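Local coordinates for protein Cyp101j2 (Sphingobium yanoikuyae, PDB 5KYO) that is a haem-containing cytochrome P450 monooxygenase that probably hydroxylates the monoterpene ether 1,8-cineole, at residues S135-N140 and E239-R244; R147-V152 and V182-R187; Q151-L156 and R386-V391. All blocks are in the same frame, centred on the assembly; numbering follows the deposited sequence. Where two conformers were deposited one is given.

Contact 1: residues S135-N140 and E239-R244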
loop_
_atom_site.group_PDB
_atom_site.type_symbol
_atom_site.label_atom_id
_atom_site.label_comp_id
_atom_site.label_asym_id
_atom_site.label_seq_id
_atom_site.Cartn_x
_atom_site.Cartn_y
_atom_site.Cartn_z
ATOM N N SER A 135 -8.579 12.154 -11.731
ATOM C CA SER A 135 -9.362 11.609 -12.844
ATOM C C SER A 135 -8.490 10.776 -13.777
ATOM O O SER A 135 -8.856 9.666 -14.163
ATOM C CB SER A 135 -10.043 12.733 -13.629
ATOM O OG SER A 135 -10.987 13.413 -12.818
ATOM N N LEU A 136 -7.326 11.318 -14.112
ATOM C CA LEU A 136 -6.392 10.678 -15.033
ATOM C C LEU A 136 -5.879 9.359 -14.484
ATOM O O LEU A 136 -5.807 8.367 -15.203
ATOM C CB LEU A 136 -5.214 11.602 -15.311
ATOM C CG LEU A 136 -4.426 11.381 -16.599
ATOM C CD1 LEU A 136 -5.206 11.883 -17.808
ATOM C CD2 LEU A 136 -3.081 12.070 -16.491
ATOM N N LEU A 137 -5.502 9.365 -13.210
ATOM C CA LEU A 137 -5.032 8.153 -12.539
ATOM C C LEU A 137 -6.116 7.088 -12.480
ATOM O O LEU A 137 -5.889 5.916 -12.825
ATOM C CB LEU A 137 -4.550 8.488 -11.132
ATOM C CG LEU A 137 -3.044 8.730 -11.017
ATOM C CD1 LEU A 137 -2.637 8.946 -9.560
ATOM C CD2 LEU A 137 -2.279 7.564 -11.621
ATOM N N ASN A 138 -7.307 7.501 -12.057
ATOM C CA ASN A 138 -8.389 6.554 -11.877
ATOM C C ASN A 138 -8.878 5.938 -13.194
ATOM O O ASN A 138 -9.156 4.750 -13.248
ATOM C CB ASN A 138 -9.539 7.213 -11.122
ATOM C CG ASN A 138 -9.381 7.080 -9.611
ATOM O OD1 ASN A 138 -9.730 6.055 -9.043
ATOM N ND2 ASN A 138 -8.820 8.099 -8.969
ATOM N N GLU A 139 -8.955 6.730 -14.260
ATOM C CA GLU A 139 -9.465 6.190 -15.524
ATOM C C GLU A 139 -8.452 5.269 -16.213
ATOM O O GLU A 139 -8.836 4.271 -16.824
ATOM C CB GLU A 139 -9.885 7.315 -16.476
ATOM C CG GLU A 139 -8.749 8.077 -17.147
ATOM C CD GLU A 139 -9.252 9.053 -18.191
ATOM O OE1 GLU A 139 -9.071 8.777 -19.398
ATOM O OE2 GLU A 139 -9.841 10.085 -17.805
ATOM N N ASN A 140 -7.167 5.596 -16.113
ATOM C CA ASN A 140 -6.137 4.822 -16.799
ATOM C C ASN A 140 -5.773 3.496 -16.130
ATOM O O ASN A 140 -5.141 2.651 -16.753
ATOM C CB ASN A 140 -4.890 5.671 -16.965
ATOM C CG ASN A 140 -5.011 6.627 -18.137
ATOM O OD1 ASN A 140 -5.350 6.211 -19.245
ATOM N ND2 ASN A 140 -4.796 7.913 -17.886
ATOM N N GLU A 239 -1.059 1.972 -27.258
ATOM C CA GLU A 239 -2.259 1.813 -26.439
ATOM C C GLU A 239 -1.943 1.719 -24.945
ATOM O O GLU A 239 -2.842 1.612 -24.127
ATOM C CB GLU A 239 -3.038 0.562 -26.867
ATOM N N ASP A 240 -0.659 1.772 -24.611
ATOM C CA ASP A 240 -0.177 1.650 -23.243
ATOM C C ASP A 240 -0.515 2.874 -22.404
ATOM O O ASP A 240 -0.988 3.882 -22.926
ATOM C CB ASP A 240 1.330 1.456 -23.266
ATOM C CG ASP A 240 2.033 2.633 -23.921
ATOM O OD1 ASP A 240 2.128 2.654 -25.166
ATOM O OD2 ASP A 240 2.450 3.544 -23.187
ATOM N N MET A 241 -0.221 2.815 -21.108
ATOM C CA MET A 241 -0.642 3.885 -20.209
ATOM C C MET A 241 0.106 5.213 -20.430
ATOM O O MET A 241 -0.470 6.289 -20.245
ATOM C CB MET A 241 -0.495 3.439 -18.750
ATOM C CG MET A 241 -1.083 4.440 -17.768
ATOM S SD MET A 241 -0.933 3.898 -16.057
ATOM C CE MET A 241 -1.423 5.374 -15.171
ATOM N N ILE A 242 1.374 5.147 -20.805
ATOM C CA ILE A 242 2.107 6.370 -21.151
ATOM C C ILE A 242 1.473 7.080 -22.358
ATOM O O ILE A 242 1.236 8.302 -22.330
ATOM C CB ILE A 242 3.599 6.081 -21.453
ATOM C CG1 ILE A 242 4.319 5.670 -20.171
ATOM C CG2 ILE A 242 4.276 7.334 -22.036
ATOM C CD1 ILE A 242 5.827 5.507 -20.301
ATOM N N SER A 243 1.190 6.318 -23.413
ATOM C CA SER A 243 0.528 6.888 -24.584
ATOM C C SER A 243 -0.828 7.494 -24.213
ATOM O O SER A 243 -1.196 8.541 -24.734
ATOM C CB SER A 243 0.347 5.834 -25.677
ATOM O OG SER A 243 1.595 5.367 -26.152
ATOM N N ARG A 244 -1.558 6.854 -23.297
ATOM C CA ARG A 244 -2.893 7.316 -22.927
ATOM C C ARG A 244 -2.811 8.601 -22.153
ATOM O O ARG A 244 -3.619 9.516 -22.346
ATOM C CB ARG A 244 -3.636 6.247 -22.105
ATOM C CG ARG A 244 -3.930 4.983 -22.892
ATOM C CD ARG A 244 -4.952 4.093 -22.190
ATOM N NE ARG A 244 -4.591 3.775 -20.800
ATOM C CZ ARG A 244 -3.953 2.666 -20.428
ATOM N NH1 ARG A 244 -3.584 1.770 -21.336
ATOM N NH2 ARG A 244 -3.671 2.456 -19.151
#
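The guanidinium of Arg244 turns an edge toward Asn140, whose CG lies in the guanidinium plane, and lays one face against its own helix, where Met241 CA sits 3.4 Å above the centre of the group. The Asn140 amide plane is inclined 36° to the guanidinium, and the two side chains slide past each other in opposite directions. Arg244 NE donates a fairly straight bond to Asn140 OD1 (3.0 Å, N-H...O angle 159°), although the nitrogen is tilted off the carbonyl plane. A second, weak bond runs obliquely from Arg244 NH2 to Asn140 O at 2.8 Å. The arginine chain bends at CG-CD (chi3 -53°), which folds the guanidinium back over its helix and lets NH1 reach Glu239 O, 2.9 Å away. Bonds from three nitrogens thus fix the rotation of the group. Arginine suits the place because helix 131-140 ends here, and its charge probably complements the carbonyl end of that helix. Asn140 uses its amide twice, ND2 weakly bonding Leu136 O. Beside this polar grip the extended Met241 brings CE to 3.9 Å from Asn140 CB and 4.3 Å from Leu137 CD2, and Leu137 itself touches the haem. Asp240 N-caps the second helix by accepting from Ser243 N. In P450 nomenclature these are helices C and H, joined here beside the haem pocket.

Contact 2: residues R147-V152 and V182-R187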
loop_
_atom_site.group_PDB
_atom_site.type_symbol
_atom_site.label_atom_id
_atom_site.label_comp_id
_atom_site.label_asym_id
_atom_site.label_seq_id
_atom_site.Cartn_x
_atom_site.Cartn_y
_atom_site.Cartn_z
ATOM N N ARG A 147 -7.788 -4.598 -18.730
ATOM C CA ARG A 147 -8.276 -5.909 -19.176
ATOM C C ARG A 147 -7.187 -6.909 -19.628
ATOM O O ARG A 147 -7.238 -8.081 -19.228
ATOM C CB ARG A 147 -9.287 -5.728 -20.312
ATOM C CG ARG A 147 -10.602 -6.445 -20.091
ATOM C CD ARG A 147 -11.483 -5.676 -19.125
ATOM N N PRO A 148 -6.202 -6.469 -20.436
ATOM C CA PRO A 148 -5.201 -7.455 -20.870
ATOM C C PRO A 148 -4.205 -7.837 -19.782
ATOM O O PRO A 148 -3.411 -8.756 -19.973
ATOM C CB PRO A 148 -4.461 -6.736 -22.014
ATOM C CG PRO A 148 -5.287 -5.548 -22.356
ATOM C CD PRO A 148 -5.983 -5.167 -21.101
ATOM N N ILE A 149 -4.232 -7.136 -18.657
ATOM C CA ILE A 149 -3.244 -7.395 -17.619
ATOM C C ILE A 149 -3.565 -8.721 -16.922
ATOM O O ILE A 149 -2.668 -9.382 -16.399
ATOM C CB ILE A 149 -3.176 -6.224 -16.622
ATOM C CG1 ILE A 149 -2.795 -4.942 -17.372
ATOM C CG2 ILE A 149 -2.185 -6.489 -15.489
ATOM C CD1 ILE A 149 -1.608 -5.101 -18.325
ATOM N N GLU A 150 -4.834 -9.129 -16.945
ATOM C CA GLU A 150 -5.216 -10.358 -16.261
ATOM C C GLU A 150 -4.414 -11.573 -16.751
ATOM O O GLU A 150 -3.938 -12.367 -15.937
ATOM C CB GLU A 150 -6.722 -10.633 -16.392
ATOM C CG GLU A 150 -7.139 -11.821 -15.483
ATOM C CD GLU A 150 -8.634 -11.979 -15.305
ATOM O OE1 GLU A 150 -9.406 -11.264 -15.975
ATOM O OE2 GLU A 150 -9.038 -12.833 -14.485
ATOM N N GLN A 151 -4.252 -11.721 -18.065
ATOM C CA GLN A 151 -3.497 -12.848 -18.603
ATOM C C GLN A 151 -2.007 -12.692 -18.318
ATOM O O GLN A 151 -1.286 -13.668 -18.166
ATOM C CB GLN A 151 -3.736 -12.990 -20.113
ATOM C CG GLN A 151 -3.272 -14.323 -20.691
ATOM C CD GLN A 151 -3.855 -15.517 -19.949
ATOM O OE1 GLN A 151 -5.067 -15.722 -19.945
ATOM N NE2 GLN A 151 -2.990 -16.317 -19.332
ATOM N N VAL A 152 -1.543 -11.451 -18.246
ATOM C CA VAL A 152 -0.163 -11.203 -17.834
ATOM C C VAL A 152 0.106 -11.682 -16.390
ATOM O O VAL A 152 1.136 -12.320 -16.117
ATOM C CB VAL A 152 0.179 -9.703 -17.975
ATOM C CG1 VAL A 152 1.466 -9.380 -17.284
ATOM C CG2 VAL A 152 0.260 -9.333 -19.464
ATOM N N VAL A 182 6.775 -5.301 -10.492
ATOM C CA VAL A 182 7.508 -4.498 -11.460
ATOM C C VAL A 182 7.180 -5.027 -12.847
ATOM O O VAL A 182 6.893 -4.254 -13.774
ATOM C CB VAL A 182 9.024 -4.504 -11.204
ATOM C CG1 VAL A 182 9.693 -3.406 -12.054
ATOM C CG2 VAL A 182 9.292 -4.201 -9.759
ATOM N N ARG A 183 7.178 -6.347 -12.983
ATOM C CA ARG A 183 6.778 -6.982 -14.237
ATOM C C ARG A 183 5.367 -6.577 -14.681
ATOM O O ARG A 183 5.133 -6.366 -15.858
ATOM C CB ARG A 183 6.862 -8.512 -14.118
ATOM C CG ARG A 183 8.271 -9.067 -14.039
ATOM C CD ARG A 183 8.228 -10.587 -14.177
ATOM N NE ARG A 183 9.544 -11.188 -14.362
ATOM C CZ ARG A 183 10.349 -11.548 -13.369
ATOM N NH1 ARG A 183 9.978 -11.356 -12.103
ATOM N NH2 ARG A 183 11.531 -12.090 -13.646
ATOM N N ILE A 184 4.430 -6.463 -13.750
ATOM C CA ILE A 184 3.071 -6.063 -14.114
ATOM C C ILE A 184 3.033 -4.585 -14.534
ATOM O O ILE A 184 2.377 -4.220 -15.515
ATOM C CB ILE A 184 2.103 -6.294 -12.962
ATOM C CG1 ILE A 184 1.972 -7.800 -12.695
ATOM C CG2 ILE A 184 0.722 -5.662 -13.248
ATOM C CD1 ILE A 184 1.284 -8.128 -11.343
ATOM N N PHE A 185 3.712 -3.742 -13.764
ATOM C CA PHE A 185 3.840 -2.335 -14.129
ATOM C C PHE A 185 4.388 -2.190 -15.548
ATOM O O PHE A 185 3.889 -1.383 -16.347
ATOM C CB PHE A 185 4.736 -1.603 -13.136
ATOM C CG PHE A 185 5.114 -0.218 -13.584
ATOM C CD1 PHE A 185 4.248 0.850 -13.382
ATOM C CD2 PHE A 185 6.316 0.008 -14.232
ATOM C CE1 PHE A 185 4.594 2.137 -13.808
ATOM C CE2 PHE A 185 6.660 1.294 -14.662
ATOM C CZ PHE A 185 5.798 2.344 -14.442
ATOM N N MET A 186 5.413 -2.975 -15.863
ATOM C CA MET A 186 6.110 -2.835 -17.131
ATOM C C MET A 186 5.210 -3.217 -18.301
ATOM O O MET A 186 5.403 -2.736 -19.416
ATOM C CB MET A 186 7.378 -3.678 -17.131
ATOM C CG MET A 186 8.451 -3.160 -16.170
ATOM S SD MET A 186 9.902 -4.224 -16.143
ATOM C CE MET A 186 10.548 -3.971 -17.791
ATOM N N ARG A 187 4.226 -4.082 -18.058
ATOM C CA ARG A 187 3.295 -4.436 -19.129
ATOM C C ARG A 187 2.226 -3.343 -19.275
ATOM O O ARG A 187 1.694 -3.106 -20.363
ATOM C CB ARG A 187 2.654 -5.806 -18.854
ATOM C CG ARG A 187 3.573 -6.992 -19.121
ATOM C CD ARG A 187 3.971 -7.061 -20.597
ATOM N NE ARG A 187 5.020 -8.051 -20.851
ATOM C CZ ARG A 187 4.801 -9.354 -21.026
ATOM N NH1 ARG A 187 3.566 -9.839 -20.980
ATOM N NH2 ARG A 187 5.819 -10.178 -21.257
#
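Ile149 and Ile184 form the tight, buried part of this contact: their CG2 methyls meet at 3.8 Å, the two branched chains crossing obliquely. In both, CG1 lies beside the backbone nitrogen (chi1 -60° in Ile149, -66° in Ile184), which leaves CG2 opposite that nitrogen and aimed across the contact. The longer branch of Ile149 runs on toward Arg187, its CD1 a looser 4.4 Å from Arg187 CB. Beta-branched residues suit such a place, since they present broad, stiff apolar surface close to the helix backbone.

Toward solvent the character changes. Val152 rests against the exposed Arg187, with Val152 CG1 3.7 Å from Arg187 CG, while Val152 CG2 meets the guanidinium at its edge, 3.7 Å from NH1. A bend at chi2 (-63°) brings the arginine chain across the valine, so methylenes cover it and the charged end stays at the surface. An alanine at Val152 would remove both methyls, is likely to open a gap beside the Arg187 methylenes and would probably leave that chain freer to swing. On the inner side Ile184 also touches Glu388 of helix 382-399. Such packing belongs to the P450 helix bundle, in which helices D and E (149-164 and 181-188) pack with helix L (382-399).

Contact 3: residues Q151-L156 and R386-V391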
loop_
_atom_site.group_PDB
_atom_site.type_symbol
_atom_site.label_atom_id
_atom_site.label_comp_id
_atom_site.label_asym_id
_atom_site.label_seq_id
_atom_site.Cartn_x
_atom_site.Cartn_y
_atom_site.Cartn_z
ATOM N N GLN A 151 -4.252 -11.721 -18.065
ATOM C CA GLN A 151 -3.497 -12.848 -18.603
ATOM C C GLN A 151 -2.007 -12.692 -18.318
ATOM O O GLN A 151 -1.286 -13.668 -18.166
ATOM C CB GLN A 151 -3.736 -12.990 -20.113
ATOM C CG GLN A 151 -3.272 -14.323 -20.691
ATOM C CD GLN A 151 -3.855 -15.517 -19.949
ATOM O OE1 GLN A 151 -5.067 -15.722 -19.945
ATOM N NE2 GLN A 151 -2.990 -16.317 -19.332
ATOM N N VAL A 152 -1.543 -11.451 -18.246
ATOM C CA VAL A 152 -0.163 -11.203 -17.834
ATOM C C VAL A 152 0.106 -11.682 -16.390
ATOM O O VAL A 152 1.136 -12.320 -16.117
ATOM C CB VAL A 152 0.179 -9.703 -17.975
ATOM C CG1 VAL A 152 1.466 -9.380 -17.284
ATOM C CG2 VAL A 152 0.260 -9.333 -19.464
ATOM N N VAL A 153 -0.819 -11.399 -15.478
ATOM C CA VAL A 153 -0.641 -11.825 -14.095
ATOM C C VAL A 153 -0.746 -13.350 -14.064
ATOM O O VAL A 153 0.036 -14.011 -13.406
ATOM C CB VAL A 153 -1.673 -11.194 -13.128
ATOM C CG1 VAL A 153 -1.394 -11.632 -11.682
ATOM C CG2 VAL A 153 -1.629 -9.683 -13.206
ATOM N N THR A 154 -1.672 -13.905 -14.839
ATOM C CA THR A 154 -1.863 -15.354 -14.849
ATOM C C THR A 154 -0.605 -16.098 -15.293
ATOM O O THR A 154 -0.167 -17.026 -14.643
ATOM C CB THR A 154 -3.034 -15.741 -15.751
ATOM O OG1 THR A 154 -4.244 -15.215 -15.192
ATOM C CG2 THR A 154 -3.149 -17.263 -15.882
ATOM N N ASP A 155 -0.014 -15.680 -16.406
ATOM C CA ASP A 155 1.155 -16.381 -16.933
ATOM C C ASP A 155 2.352 -16.268 -16.013
ATOM O O ASP A 155 3.145 -17.200 -15.907
ATOM C CB ASP A 155 1.533 -15.838 -18.327
ATOM C CG ASP A 155 0.479 -16.137 -19.370
ATOM O OD1 ASP A 155 -0.364 -17.029 -19.129
ATOM O OD2 ASP A 155 0.500 -15.485 -20.434
ATOM N N LEU A 156 2.500 -15.109 -15.374
ATOM C CA LEU A 156 3.610 -14.875 -14.450
ATOM C C LEU A 156 3.487 -15.718 -13.169
ATOM O O LEU A 156 4.433 -16.387 -12.778
ATOM C CB LEU A 156 3.694 -13.404 -14.092
ATOM C CG LEU A 156 4.896 -12.994 -13.242
ATOM C CD1 LEU A 156 6.190 -13.572 -13.813
ATOM C CD2 LEU A 156 4.970 -11.472 -13.149
ATOM N N ARG A 386 -7.010 -5.991 -6.473
ATOM C CA ARG A 386 -7.979 -7.098 -6.466
ATOM C C ARG A 386 -7.845 -8.113 -7.636
ATOM O O ARG A 386 -8.055 -9.320 -7.431
ATOM C CB ARG A 386 -9.398 -6.523 -6.467
ATOM C CG ARG A 386 -9.700 -5.661 -5.250
ATOM C CD ARG A 386 -11.129 -5.156 -5.257
ATOM N NE ARG A 386 -11.265 -4.041 -4.337
ATOM C CZ ARG A 386 -11.430 -2.785 -4.720
ATOM N NH1 ARG A 386 -11.503 -2.488 -6.012
ATOM N NH2 ARG A 386 -11.527 -1.827 -3.812
ATOM N N MET A 387 -7.531 -7.638 -8.850
ATOM C CA MET A 387 -7.304 -8.555 -9.981
ATOM C C MET A 387 -6.103 -9.458 -9.720
ATOM O O MET A 387 -6.182 -10.668 -9.950
ATOM C CB MET A 387 -7.104 -7.822 -11.317
ATOM C CG MET A 387 -6.473 -8.716 -12.426
ATOM S SD MET A 387 -5.867 -7.734 -13.844
ATOM C CE MET A 387 -7.425 -7.052 -14.408
ATOM N N GLU A 388 -5.006 -8.870 -9.235
ATOM C CA GLU A 388 -3.803 -9.622 -8.871
ATOM C C GLU A 388 -4.088 -10.685 -7.798
ATOM O O GLU A 388 -3.700 -11.824 -7.951
ATOM C CB GLU A 388 -2.706 -8.692 -8.351
ATOM C CG GLU A 388 -2.058 -7.799 -9.387
ATOM C CD GLU A 388 -1.251 -6.700 -8.724
ATOM O OE1 GLU A 388 -1.357 -6.572 -7.487
ATOM O OE2 GLU A 388 -0.513 -5.975 -9.417
ATOM N N MET A 389 -4.773 -10.291 -6.729
ATOM C CA MET A 389 -5.104 -11.210 -5.639
ATOM C C MET A 389 -5.904 -12.410 -6.131
ATOM O O MET A 389 -5.615 -13.543 -5.770
ATOM C CB MET A 389 -5.890 -10.480 -4.549
ATOM C CG MET A 389 -6.203 -11.341 -3.338
ATOM S SD MET A 389 -4.718 -12.020 -2.581
ATOM C CE MET A 389 -3.775 -10.524 -2.282
ATOM N N LYS A 390 -6.905 -12.139 -6.966
ATOM C CA LYS A 390 -7.761 -13.180 -7.506
ATOM C C LYS A 390 -6.986 -14.202 -8.325
ATOM O O LYS A 390 -7.147 -15.422 -8.151
ATOM C CB LYS A 390 -8.866 -12.564 -8.367
ATOM C CG LYS A 390 -9.940 -13.564 -8.770
ATOM C CD LYS A 390 -10.939 -12.924 -9.720
ATOM C CE LYS A 390 -10.281 -12.531 -11.034
ATOM N NZ LYS A 390 -11.284 -12.022 -12.006
ATOM N N VAL A 391 -6.156 -13.715 -9.237
ATOM C CA VAL A 391 -5.402 -14.621 -10.099
ATOM C C VAL A 391 -4.429 -15.430 -9.254
ATOM O O VAL A 391 -4.233 -16.638 -9.468
ATOM C CB VAL A 391 -4.638 -13.855 -11.204
ATOM C CG1 VAL A 391 -3.777 -14.810 -12.003
ATOM C CG2 VAL A 391 -5.623 -13.151 -12.105
#
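Val153 and Val391 meet between helices D and L of the P450 core, the latter being the helix that follows the haem-binding loop in this family. The axes of segments 151-156 and 386-391 pass 9.5 Å apart at -37°, running in broadly the same direction. Both valines point at the facing helix, and Val153 CG1 lies 4.0 Å from Val391 CB. The other Val153 methyl, CG2, approaches the aliphatic part of Glu388, 4.3 Å from its CG, so the acidic residue offers carbon to the interface; its side chain comes within about 5 Å of the haem.

The closest fit is at Thr154. Val391 CG1 presses in at 3.2 Å from Thr154 OG1 and 3.5 Å from Thr154 CA, the latter tighter than usual for two carbons, with the side chains crossing at about a right angle. The hydroxyl can lie against a methyl because it is already engaged: with OG1 beside its own backbone nitrogen (chi1 -65°), it bonds Glu150 O one turn earlier. Small branched residues let the two backbones come near at this point. On the face turned from helix 386-391, Gln151 NE2 bonds Asp155 OD1 at 2.7 Å. Cohesion between the segments is therefore mainly a matter of shape and exclusion of water, with the Thr154 hydroxyl and the Gln151-Asp155 pair bonded within helix 149-164; a weak, long ion pair from Lys390 to Glu150 adds a little polar attraction at the margin.

From the N terminus, helix 131-140 supplies the first side of contact 1, and helix 149-164 follows with the first sides of contacts 2 and 3, which share Gln151 and Val152. Contact 2 closes first, over 29 intervening residues, at helix 181-188; its loop is nested inside the one that contact 1 closes at helix 241-246. Contact 3 closes last, across 229 residues at helix 382-399, and so crosses contact 1. Contacts 2 and 3 touch, Arg183 CD lying 3.5 Å from Leu156 CD2, and gather helices 181-188 and 382-399 against helix 149-164. Contact 1 stands apart, its centre about 14 Å from that of contact 2, anchoring the preceding helix.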